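Local coordinates for protein EvdO1 (Micromonospora carbonacea, PDB 4XBZ) that probably acts as a metal-dependent oxygenase of the phytanoyl-CoA dioxygenase family, carrying out oxidative cyclization in orthosomycin biosynthesis, at residues Ala188-Ser200 with Leu215-Val229. Numbering follows the deposited sequence.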
ATOM      1  N   ALA A 188     -16.127  20.280   9.250  1.00 32.75           N
ATOM      2  CA  ALA A 188     -14.885  20.738   9.850  1.00 32.13           C
ATOM      3  C   ALA A 188     -14.335  21.842   8.955  1.00 35.96           C
ATOM      4  O   ALA A 188     -13.491  21.578   8.094  1.00 29.68           O
ATOM      5  CB  ALA A 188     -13.877  19.598   9.988  1.00 25.02           C
ATOM      6  N   PRO A 189     -14.840  23.081   9.142  1.00 39.13           N
ATOM      7  CA  PRO A 189     -14.398  24.279   8.411  1.00 34.32           C
ATOM      8  C   PRO A 189     -12.943  24.580   8.740  1.00 34.54           C
ATOM      9  O   PRO A 189     -12.395  23.963   9.657  1.00 32.10           O
ATOM     10  CB  PRO A 189     -15.330  25.381   8.936  1.00 34.29           C
ATOM     11  CG  PRO A 189     -15.735  24.900  10.320  1.00 34.67           C
ATOM     12  CD  PRO A 189     -15.827  23.401  10.201  1.00 35.04           C
ATOM     13  N   GLU A 190     -12.313  25.507   8.029  1.00 35.07           N
ATOM     14  CA  GLU A 190     -10.890  25.736   8.264  1.00 32.64           C
ATOM     15  C   GLU A 190     -10.608  26.351   9.639  1.00 33.95           C
ATOM     16  O   GLU A 190      -9.499  26.226  10.163  1.00 35.69           O
ATOM     17  CB  GLU A 190     -10.290  26.620   7.178  1.00 34.79           C
ATOM     18  CG  GLU A 190      -8.781  26.664   7.259  1.00 38.63           C
ATOM     19  CD  GLU A 190      -8.150  27.353   6.079  1.00 49.85           C
ATOM     20  OE1 GLU A 190      -8.697  27.225   4.957  1.00 46.79           O
ATOM     21  OE2 GLU A 190      -7.108  28.021   6.276  1.00 53.60           O
ATOM     22  N   ASP A 191     -11.597  27.000  10.241  1.00 26.27           N
ATOM     23  CA  ASP A 191     -11.359  27.558  11.572  1.00 37.85           C
ATOM     24  C   ASP A 191     -11.648  26.546  12.695  1.00 35.97           C
ATOM     25  O   ASP A 191     -11.532  26.891  13.870  1.00 37.99           O
ATOM     26  CB  ASP A 191     -12.182  28.845  11.784  1.00 36.66           C
ATOM     27  CG  ASP A 191     -13.668  28.643  11.535  1.00 39.47           C
ATOM     28  OD1 ASP A 191     -14.028  27.958  10.549  1.00 38.87           O
ATOM     29  OD2 ASP A 191     -14.477  29.167  12.329  1.00 46.20           O
ATOM     30  N   ASN A 192     -12.009  25.308  12.333  1.00 37.72           N
ATOM     31  CA  ASN A 192     -12.239  24.227  13.306  1.00 32.74           C
ATOM     32  C   ASN A 192     -12.099  22.843  12.658  1.00 31.82           C
ATOM     33  O   ASN A 192     -13.095  22.211  12.309  1.00 31.65           O
ATOM     34  CB  ASN A 192     -13.627  24.362  13.952  1.00 31.11           C
ATOM     35  CG  ASN A 192     -13.786  23.500  15.228  1.00 36.73           C
ATOM     36  OD1 ASN A 192     -13.039  22.543  15.455  1.00 36.19           O
ATOM     37  ND2 ASN A 192     -14.765  23.844  16.054  1.00 33.31           N
ATOM     38  N   CYS A 193     -10.860  22.377  12.509  1.00 32.05           N
ATOM     39  CA  CYS A 193     -10.561  21.151  11.761  1.00 30.58           C
ATOM     40  C   CYS A 193      -9.205  20.564  12.153  1.00 33.69           C
ATOM     41  O   CYS A 193      -8.487  21.141  12.979  1.00 32.31           O
ATOM     42  CB  CYS A 193     -10.586  21.407  10.243  1.00 32.10           C
ATOM     43  SG  CYS A 193      -9.240  22.485   9.572  1.00 30.93           S
ATOM     44  N   VAL A 194      -8.865  19.417  11.558  1.00 29.14           N
ATOM     45  CA  VAL A 194      -7.571  18.775  11.778  1.00 30.18           C
ATOM     46  C   VAL A 194      -6.512  19.371  10.869  1.00 27.70           C
ATOM     47  O   VAL A 194      -6.790  19.681   9.706  1.00 29.37           O
ATOM     48  CB  VAL A 194      -7.612  17.245  11.506  1.00 32.59           C
ATOM     49  CG1 VAL A 194      -6.318  16.594  11.957  1.00 28.55           C
ATOM     50  CG2 VAL A 194      -8.792  16.605  12.195  1.00 34.58           C
ATOM     51  N   TRP A 195      -5.296  19.506  11.387  1.00 27.04           N
ATOM     52  CA  TRP A 195      -4.167  19.929  10.566  1.00 30.42           C
ATOM     53  C   TRP A 195      -3.104  18.834  10.585  1.00 31.21           C
ATOM     54  O   TRP A 195      -2.976  18.085  11.547  1.00 26.77           O
ATOM     55  CB  TRP A 195      -3.579  21.259  11.057  1.00 27.63           C
ATOM     56  CG  TRP A 195      -4.528  22.429  10.974  1.00 30.52           C
ATOM     57  CD1 TRP A 195      -5.597  22.671  11.782  1.00 31.66           C
ATOM     58  CD2 TRP A 195      -4.475  23.523  10.046  1.00 34.95           C
ATOM     59  NE1 TRP A 195      -6.220  23.833  11.413  1.00 33.45           N
ATOM     60  CE2 TRP A 195      -5.556  24.377  10.348  1.00 33.58           C
ATOM     61  CE3 TRP A 195      -3.628  23.859   8.985  1.00 32.19           C
ATOM     62  CZ2 TRP A 195      -5.812  25.547   9.631  1.00 36.67           C
ATOM     63  CZ3 TRP A 195      -3.884  25.018   8.271  1.00 40.31           C
ATOM     64  CH2 TRP A 195      -4.964  25.853   8.602  1.00 37.28           C
ATOM     65  N   CYS A 196      -2.335  18.725   9.519  1.00 29.21           N
ATOM     66  CA  CYS A 196      -1.280  17.733   9.542  1.00 34.65           C
ATOM     67  C   CYS A 196      -0.063  18.203   8.779  1.00 33.21           C
ATOM     68  O   CYS A 196      -0.155  19.107   7.944  1.00 34.48           O
ATOM     69  CB  CYS A 196      -1.787  16.415   8.976  1.00 33.74           C
ATOM     70  SG  CYS A 196      -2.363  16.565   7.316  1.00 48.36           S
ATOM     71  N   ILE A 197       1.079  17.592   9.075  1.00 33.45           N
ATOM     72  CA  ILE A 197       2.295  17.886   8.329  1.00 32.61           C
ATOM     73  C   ILE A 197       2.547  16.809   7.274  1.00 30.53           C
ATOM     74  O   ILE A 197       2.982  15.699   7.598  1.00 29.06           O
ATOM     75  CB  ILE A 197       3.508  18.019   9.260  1.00 32.33           C
ATOM     76  CG1 ILE A 197       3.257  19.150  10.262  1.00 32.36           C
ATOM     77  CG2 ILE A 197       4.787  18.269   8.435  1.00 30.88           C
ATOM     78  CD1 ILE A 197       4.235  19.211  11.390  1.00 33.92           C
ATOM     79  N   PRO A 198       2.257  17.136   6.008  1.00 32.31           N
ATOM     80  CA  PRO A 198       2.472  16.197   4.895  1.00 31.90           C
ATOM     81  C   PRO A 198       3.875  15.586   4.927  1.00 29.88           C
ATOM     82  O   PRO A 198       4.826  16.285   5.268  1.00 31.85           O
ATOM     83  CB  PRO A 198       2.293  17.068   3.642  1.00 28.55           C
ATOM     84  CG  PRO A 198       1.515  18.256   4.097  1.00 27.75           C
ATOM     85  CD  PRO A 198       1.854  18.480   5.545  1.00 29.78           C
ATOM     86  N   GLU A 199       3.977  14.295   4.624  1.00 28.25           N
ATOM     87  CA  GLU A 199       5.256  13.593   4.520  1.00 28.37           C
ATOM     88  C   GLU A 199       5.987  13.439   5.849  1.00 26.09           C
ATOM     89  O   GLU A 199       7.084  12.881   5.886  1.00 29.47           O
ATOM     90  CB  GLU A 199       6.188  14.290   3.515  1.00 28.43           C
ATOM     91  CG  GLU A 199       5.574  14.529   2.159  1.00 29.65           C
ATOM     92  CD  GLU A 199       6.566  15.112   1.158  1.00 34.28           C
ATOM     93  OE1 GLU A 199       7.682  15.492   1.562  1.00 37.00           O
ATOM     94  OE2 GLU A 199       6.241  15.165  -0.039  1.00 37.39           O
ATOM     95  N   SER A 200       5.389  13.875   6.950  1.00 27.55           N
ATOM     96  CA  SER A 200       6.022  13.625   8.246  1.00 25.59           C
ATOM     97  C   SER A 200       5.911  12.146   8.610  1.00 24.21           C
ATOM     98  O   SER A 200       6.559  11.686   9.549  1.00 26.11           O
ATOM     99  CB  SER A 200       5.411  14.502   9.352  1.00 28.75           C
ATOM    100  OG  SER A 200       4.010  14.307   9.475  1.00 27.14           O
ATOM    101  N   LEU A 215       6.735  22.632  18.310  1.00 37.61           N
ATOM    102  CA  LEU A 215       5.385  23.085  18.003  1.00 40.24           C
ATOM    103  C   LEU A 215       4.485  23.148  19.248  1.00 39.82           C
ATOM    104  O   LEU A 215       3.714  24.093  19.418  1.00 37.94           O
ATOM    105  CB  LEU A 215       4.747  22.176  16.955  1.00 37.42           C
ATOM    106  CG  LEU A 215       5.236  22.269  15.511  1.00 39.11           C
ATOM    107  CD1 LEU A 215       4.566  21.192  14.676  1.00 35.66           C
ATOM    108  CD2 LEU A 215       4.987  23.664  14.923  1.00 39.33           C
ATOM    109  N   ASN A 216       4.581  22.145  20.114  1.00 36.53           N
ATOM    110  CA  ASN A 216       3.673  22.065  21.257  1.00 44.11           C
ATOM    111  C   ASN A 216       4.030  23.030  22.401  1.00 44.77           C
ATOM    112  O   ASN A 216       3.148  23.506  23.110  1.00 46.69           O
ATOM    113  CB  ASN A 216       3.610  20.624  21.762  1.00 39.10           C
ATOM    114  CG  ASN A 216       2.877  19.711  20.791  1.00 40.71           C
ATOM    115  OD1 ASN A 216       2.006  20.160  20.040  1.00 35.48           O
ATOM    116  ND2 ASN A 216       3.241  18.436  20.784  1.00 35.56           N
ATOM    117  N   ALA A 217       5.312  23.342  22.561  1.00 44.06           N
ATOM    118  CA  ALA A 217       5.720  24.323  23.560  1.00 47.64           C
ATOM    119  C   ALA A 217       5.474  25.754  23.065  1.00 46.47           C
ATOM    120  O   ALA A 217       5.647  26.715  23.808  1.00 47.01           O
ATOM    121  CB  ALA A 217       7.186  24.126  23.936  1.00 44.40           C
ATOM    122  N   SER A 218       5.058  25.889  21.814  1.00 46.12           N
ATOM    123  CA  SER A 218       4.792  27.205  21.247  1.00 44.60           C
ATOM    124  C   SER A 218       3.309  27.411  21.014  1.00 44.49           C
ATOM    125  O   SER A 218       2.533  26.459  21.055  1.00 46.27           O
ATOM    126  CB  SER A 218       5.545  27.380  19.931  1.00 48.34           C
ATOM    127  OG  SER A 218       6.778  26.686  19.970  1.00 52.55           O
ATOM    128  N   GLU A 219       2.922  28.660  20.769  1.00 45.24           N
ATOM    129  CA  GLU A 219       1.545  29.005  20.433  1.00 42.75           C
ATOM    130  C   GLU A 219       1.097  28.287  19.162  1.00 43.36           C
ATOM    131  O   GLU A 219       1.936  27.976  18.315  1.00 43.45           O
ATOM    132  CB  GLU A 219       1.423  30.516  20.252  1.00 53.57           C
ATOM    133  CG  GLU A 219       1.922  31.321  21.443  1.00 53.60           C
ATOM    134  CD  GLU A 219       0.975  31.249  22.628  1.00 55.88           C
ATOM    135  OE1 GLU A 219      -0.214  30.901  22.422  1.00 52.53           O
ATOM    136  OE2 GLU A 219       1.424  31.540  23.763  1.00 61.56           O
ATOM    137  N   TRP A 220      -0.208  28.021  19.031  1.00 41.20           N
ATOM    138  CA  TRP A 220      -0.749  27.363  17.835  1.00 38.72           C
ATOM    139  C   TRP A 220      -0.270  28.022  16.554  1.00 42.42           C
ATOM    140  O   TRP A 220      -0.475  29.215  16.341  1.00 42.05           O
ATOM    141  CB  TRP A 220      -2.270  27.360  17.840  1.00 36.26           C
ATOM    142  CG  TRP A 220      -2.856  26.861  16.549  1.00 38.19           C
ATOM    143  CD1 TRP A 220      -3.485  27.606  15.590  1.00 38.50           C
ATOM    144  CD2 TRP A 220      -2.846  25.511  16.061  1.00 37.45           C
ATOM    145  NE1 TRP A 220      -3.880  26.804  14.546  1.00 33.07           N
ATOM    146  CE2 TRP A 220      -3.498  25.515  14.806  1.00 34.02           C
ATOM    147  CE3 TRP A 220      -2.362  24.295  16.567  1.00 37.79           C
ATOM    148  CZ2 TRP A 220      -3.675  24.351  14.049  1.00 36.37           C
ATOM    149  CZ3 TRP A 220      -2.534  23.134  15.806  1.00 32.67           C
ATOM    150  CH2 TRP A 220      -3.186  23.175  14.563  1.00 31.80           C
ATOM    151  N   ASP A 221       0.379  27.239  15.701  1.00 44.66           N
ATOM    152  CA  ASP A 221       0.939  27.767  14.465  1.00 41.68           C
ATOM    153  C   ASP A 221       0.839  26.725  13.345  1.00 42.65           C
ATOM    154  O   ASP A 221       1.275  25.587  13.509  1.00 40.39           O
ATOM    155  CB  ASP A 221       2.390  28.193  14.690  1.00 44.86           C
ATOM    156  CG  ASP A 221       2.960  28.984  13.517  1.00 53.63           C
ATOM    157  OD1 ASP A 221       2.870  30.236  13.528  1.00 51.99           O
ATOM    158  OD2 ASP A 221       3.492  28.347  12.578  1.00 53.74           O
ATOM    159  N   THR A 222       0.260  27.125  12.216  1.00 39.96           N
ATOM    160  CA  THR A 222      -0.039  26.211  11.116  1.00 44.17           C
ATOM    161  C   THR A 222       0.964  26.188   9.961  1.00 49.07           C
ATOM    162  O   THR A 222       0.646  25.666   8.892  1.00 48.38           O
ATOM    163  CB  THR A 222      -1.396  26.556  10.468  1.00 39.34           C
ATOM    164  OG1 THR A 222      -1.358  27.907   9.998  1.00 37.16           O
ATOM    165  CG2 THR A 222      -2.532  26.392  11.443  1.00 38.33           C
ATOM    166  N   THR A 223       2.149  26.767  10.133  1.00 49.55           N
ATOM    167  CA  THR A 223       3.037  26.930   8.983  1.00 49.33           C
ATOM    168  C   THR A 223       3.736  25.608   8.653  1.00 46.78           C
ATOM    169  O   THR A 223       4.353  24.976   9.511  1.00 51.39           O
ATOM    170  CB  THR A 223       4.086  28.057   9.208  1.00 50.54           C
ATOM    171  OG1 THR A 223       4.917  27.740  10.331  1.00 54.44           O
ATOM    172  CG2 THR A 223       3.390  29.398   9.454  1.00 50.60           C
ATOM    173  N   GLY A 224       3.623  25.189   7.399  1.00 41.98           N
ATOM    174  CA  GLY A 224       4.173  23.914   6.985  1.00 41.33           C
ATOM    175  C   GLY A 224       3.162  22.806   7.188  1.00 40.54           C
ATOM    176  O   GLY A 224       3.425  21.660   6.845  1.00 31.73           O
ATOM    177  N   ALA A 225       2.009  23.157   7.759  1.00 40.16           N
ATOM    178  CA  ALA A 225       0.895  22.225   7.927  1.00 35.74           C
ATOM    179  C   ALA A 225      -0.235  22.511   6.934  1.00 36.16           C
ATOM    180  O   ALA A 225      -0.355  23.606   6.402  1.00 38.00           O
ATOM    181  CB  ALA A 225       0.365  22.287   9.354  1.00 38.54           C
ATOM    182  N   VAL A 226      -1.066  21.516   6.678  1.00 35.83           N
ATOM    183  CA  VAL A 226      -2.212  21.729   5.808  1.00 36.28           C
ATOM    184  C   VAL A 226      -3.475  21.330   6.554  1.00 33.55           C
ATOM    185  O   VAL A 226      -3.449  20.426   7.391  1.00 32.99           O
ATOM    186  CB  VAL A 226      -2.094  20.935   4.485  1.00 35.01           C
ATOM    187  CG1 VAL A 226      -1.005  21.529   3.620  1.00 32.46           C
ATOM    188  CG2 VAL A 226      -1.807  19.478   4.763  1.00 31.64           C
ATOM    189  N   PRO A 227      -4.583  22.026   6.271  1.00 37.94           N
ATOM    190  CA  PRO A 227      -5.821  21.742   6.993  1.00 32.38           C
ATOM    191  C   PRO A 227      -6.649  20.693   6.276  1.00 33.14           C
ATOM    192  O   PRO A 227      -6.605  20.557   5.045  1.00 34.77           O
ATOM    193  CB  PRO A 227      -6.537  23.093   6.997  1.00 30.62           C
ATOM    194  CG  PRO A 227      -6.110  23.716   5.676  1.00 37.77           C
ATOM    195  CD  PRO A 227      -4.729  23.171   5.348  1.00 29.55           C
ATOM    196  N   ALA A 228      -7.417  19.961   7.059  1.00 28.49           N
ATOM    197  CA  ALA A 228      -8.304  18.967   6.517  1.00 30.91           C
ATOM    198  C   ALA A 228      -9.734  19.503   6.530  1.00 30.14           C
ATOM    199  O   ALA A 228     -10.464  19.299   7.508  1.00 26.58           O
ATOM    200  CB  ALA A 228      -8.184  17.685   7.324  1.00 33.71           C
ATOM    201  N   VAL A 229     -10.132  20.173   5.444  1.00 26.96           N
ATOM    202  CA  VAL A 229     -11.409  20.889   5.411  1.00 27.00           C
ATOM    203  C   VAL A 229     -12.557  20.025   4.890  1.00 25.54           C
ATOM    204  O   VAL A 229     -12.597  19.643   3.724  1.00 22.87           O
ATOM    205  CB  VAL A 229     -11.313  22.179   4.560  1.00 31.29           C
ATOM    206  CG1 VAL A 229     -12.681  22.875   4.484  1.00 28.49           C
ATOM    207  CG2 VAL A 229     -10.266  23.121   5.145  1.00 25.06           C
TER
HETATM  208  O   HOH W   1     -10.476  18.051   9.894  1.00 20.83           O
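In the smaller, four-stranded sheet of the double-stranded beta helix, Trp195 and Cys196 of strand 194-196 pair antiparallel with Pro227 and Val226 of the outermost strand 226-228. Cys196 N bonds to Val226 O and Val226 N to Cys196 O, each at 2.9 Å. Farther along, Ala228 N bonds to Val194 O, while a water links Val194 N to Ala228 O. Trp195 lies on the same face of the sheet as Pro227. Its CG lies anti to the carbonyl carbon (chi1 -63°), which turns the indole across the partner strand. Pro227 CB makes a CH-pi contact with one face of the six-membered ring, 3.4 Å from its centroid, and Thr222 CG2 makes another on the opposite face at 3.5 Å, almost on the ring normal. Beside the threonine, Trp220 directs its edge at the five-membered ring in a T-shaped stack, planes at 72°; Trp220 itself meets the ring of Trp159 on strand 157-160. A leucine in place of Trp195 would probably leave Thr222 and Pro227 without the flat surface between them and deprive the Trp220 edge of its stacking face. On the other side of the sheet, Val226 CG2 touches both Cys196 SG and Pro198 CG, the latter at 3.6 Å.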